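Local coordinates for protein klebicin C activity (Klebsiella pneumoniae, PDB 7NNA) that is probably a bacteriocin of Klebsiella whose long helical hairpin is thought to engage the outer-membrane efflux channel TolC for import into target cells, at residues 65-70 and 114-119. Residues are numbered along the deposited sequence; the frame is centred on the assembly and turned at random.
Sequences TQHLKD and KKAERE. Unlike the reference sequence in segment 65-70: Q66 (reference Leu).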
loop_
_atom_site.group_PDB
_atom_site.type_symbol
_atom_site.label_atom_id
_atom_site.label_comp_id
_atom_site.label_asym_id
_atom_site.label_seq_id
_atom_site.Cartn_x
_atom_site.Cartn_y
_atom_site.Cartn_z
ATOM N N THR A 65 -14.840 24.660 -15.654
ATOM C CA THR A 65 -16.228 24.493 -16.067
ATOM C C THR A 65 -16.971 25.829 -15.824
ATOM O O THR A 65 -17.771 26.279 -16.652
ATOM C CB THR A 65 -16.836 23.293 -15.305
ATOM O OG1 THR A 65 -16.212 22.114 -15.786
ATOM C CG2 THR A 65 -18.355 23.160 -15.495
ATOM N N GLN A 66 -16.678 26.484 -14.692
ATOM C CA GLN A 66 -17.279 27.783 -14.387
ATOM C C GLN A 66 -16.832 28.820 -15.395
ATOM O O GLN A 66 -17.652 29.649 -15.828
ATOM C CB GLN A 66 -16.918 28.237 -12.971
ATOM C CG GLN A 66 -17.567 29.591 -12.591
ATOM C CD GLN A 66 -19.082 29.500 -12.598
ATOM O OE1 GLN A 66 -19.683 28.574 -12.025
ATOM N NE2 GLN A 66 -19.732 30.467 -13.265
ATOM N N HIS A 67 -15.562 28.787 -15.809
ATOM C CA HIS A 67 -15.092 29.741 -16.811
ATOM C C HIS A 67 -15.853 29.567 -18.147
ATOM O O HIS A 67 -16.292 30.555 -18.736
ATOM C CB HIS A 67 -13.589 29.635 -17.000
ATOM C CG HIS A 67 -13.111 30.614 -17.999
ATOM N ND1 HIS A 67 -13.262 31.969 -17.793
ATOM C CD2 HIS A 67 -12.549 30.409 -19.205
ATOM C CE1 HIS A 67 -12.749 32.554 -18.862
ATOM N NE2 HIS A 67 -12.275 31.652 -19.721
ATOM N N LEU A 68 -16.072 28.320 -18.571
ATOM C CA LEU A 68 -16.841 28.012 -19.779
ATOM C C LEU A 68 -18.280 28.548 -19.626
ATOM O O LEU A 68 -18.788 29.232 -20.505
ATOM C CB LEU A 68 -16.853 26.483 -19.976
ATOM C CG LEU A 68 -17.781 25.937 -21.074
ATOM C CD1 LEU A 68 -17.450 26.561 -22.475
ATOM C CD2 LEU A 68 -17.642 24.478 -21.145
ATOM N N LYS A 69 -18.898 28.334 -18.470
ATOM C CA LYS A 69 -20.239 28.834 -18.186
ATOM C C LYS A 69 -20.263 30.399 -18.343
ATOM O O LYS A 69 -21.169 30.956 -18.990
ATOM C CB LYS A 69 -20.614 28.402 -16.747
ATOM C CG LYS A 69 -22.059 28.658 -16.337
ATOM C CD LYS A 69 -22.201 28.675 -14.787
ATOM C CE LYS A 69 -22.910 29.939 -14.296
ATOM N NZ LYS A 69 -22.638 31.110 -15.196
ATOM N N ASP A 70 -19.220 31.088 -17.808
ATOM C CA ASP A 70 -19.131 32.561 -17.938
ATOM C C ASP A 70 -18.991 33.061 -19.416
ATOM O O ASP A 70 -19.497 34.128 -19.785
ATOM C CB ASP A 70 -17.925 33.051 -17.150
ATOM C CG ASP A 70 -18.035 32.827 -15.667
ATOM O OD1 ASP A 70 -19.186 32.715 -15.157
ATOM O OD2 ASP A 70 -16.987 32.755 -15.015
ATOM N N LYS A 114 -14.897 28.118 -27.522
ATOM C CA LYS A 114 -14.259 26.871 -27.985
ATOM C C LYS A 114 -12.995 26.592 -27.177
ATOM O O LYS A 114 -12.738 25.427 -26.794
ATOM C CB LYS A 114 -13.900 26.994 -29.485
ATOM C CG LYS A 114 -15.050 26.614 -30.419
ATOM C CD LYS A 114 -14.550 26.525 -31.896
ATOM C CE LYS A 114 -15.579 25.911 -32.847
ATOM N NZ LYS A 114 -16.895 26.708 -33.071
ATOM N N LYS A 115 -12.214 27.635 -26.889
ATOM C CA LYS A 115 -11.002 27.466 -26.088
ATOM C C LYS A 115 -11.338 27.148 -24.631
ATOM O O LYS A 115 -10.732 26.230 -24.051
ATOM C CB LYS A 115 -10.154 28.730 -26.189
ATOM C CG LYS A 115 -8.833 28.635 -25.464
ATOM C CD LYS A 115 -8.209 29.990 -25.300
ATOM C CE LYS A 115 -6.820 29.873 -24.717
ATOM N NZ LYS A 115 -6.278 31.209 -24.421
ATOM N N ALA A 116 -12.328 27.849 -24.027
ATOM C CA ALA A 116 -12.712 27.522 -22.638
ATOM C C ALA A 116 -13.225 26.067 -22.544
ATOM O O ALA A 116 -12.948 25.350 -21.533
ATOM C CB ALA A 116 -13.772 28.465 -22.123
ATOM N N GLU A 117 -13.937 25.618 -23.597
ATOM C CA GLU A 117 -14.426 24.263 -23.585
ATOM C C GLU A 117 -13.299 23.244 -23.735
ATOM O O GLU A 117 -13.292 22.226 -23.028
ATOM C CB GLU A 117 -15.559 24.025 -24.593
ATOM C CG GLU A 117 -16.135 22.645 -24.328
ATOM C CD GLU A 117 -17.473 22.378 -24.957
ATOM O OE1 GLU A 117 -17.679 22.864 -26.086
ATOM O OE2 GLU A 117 -18.317 21.691 -24.329
ATOM N N ARG A 118 -12.343 23.484 -24.641
ATOM C CA ARG A 118 -11.183 22.587 -24.765
ATOM C C ARG A 118 -10.438 22.430 -23.402
ATOM O O ARG A 118 -10.082 21.303 -22.985
ATOM C CB ARG A 118 -10.216 23.155 -25.805
ATOM C CG ARG A 118 -10.049 22.216 -26.998
ATOM C CD ARG A 118 -9.073 22.710 -28.056
ATOM N NE ARG A 118 -9.696 23.682 -28.942
ATOM C CZ ARG A 118 -9.386 24.975 -28.980
ATOM N NH1 ARG A 118 -10.028 25.790 -29.800
ATOM N NH2 ARG A 118 -8.414 25.457 -28.210
ATOM N N GLU A 119 -10.269 23.540 -22.686
ATOM C CA GLU A 119 -9.595 23.523 -21.384
ATOM C C GLU A 119 -10.420 22.831 -20.306
ATOM O O GLU A 119 -9.842 22.138 -19.455
ATOM C CB GLU A 119 -9.216 24.945 -20.936
ATOM C CG GLU A 119 -8.158 25.552 -21.836
ATOM C CD GLU A 119 -7.675 26.925 -21.412
ATOM O OE1 GLU A 119 -7.214 27.687 -22.294
ATOM O OE2 GLU A 119 -7.767 27.244 -20.202
#
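The methyl of A116 meets L68 and H67 together: its CB lies 3.9 Å from CA of L68, against the helix backbone itself, and 3.7 Å from CD2 of the H67 ring. That ring comes obliquely onto the methyl. With CG anti to the backbone N (chi1 -179°), H67 reaches across to helix 93-197 on one flank of A116, while L68 covers the other. The leucine takes the same first torsion, and its two methyls divide the work over E117. CD1 rests 3.8 Å from the backbone N of E117 and equally close to CB of that residue, whereas CD2 sits 4.0 Å from E117 CG, so that the L68 and E117 side chains pass one another at a slant. Here the two long helices 14-79 and 93-197 run almost antiparallel, their local axes at 163° and 8.6 Å apart, as the arms of an elongated coiled-coil hairpin. The 5.0 Å between CA of L68 and CA of A116 is consistent with the small alanine at this point of the interface. Within 65-70, and turned from the partner helix, Q66 gives its NE2 to OD1 of D70 at 3.0 Å; the bond lies close to the amide plane but approaches the carboxylate from above its plane. Van der Waals packing joins the two segments, with no hydrogen bond between them, and the aliphatic part of E117 serves as an apolar surface for L68. Its carboxylate is engaged along its own helix, where OE1 forms a salt bridge with R113, a residue that L68 also touches.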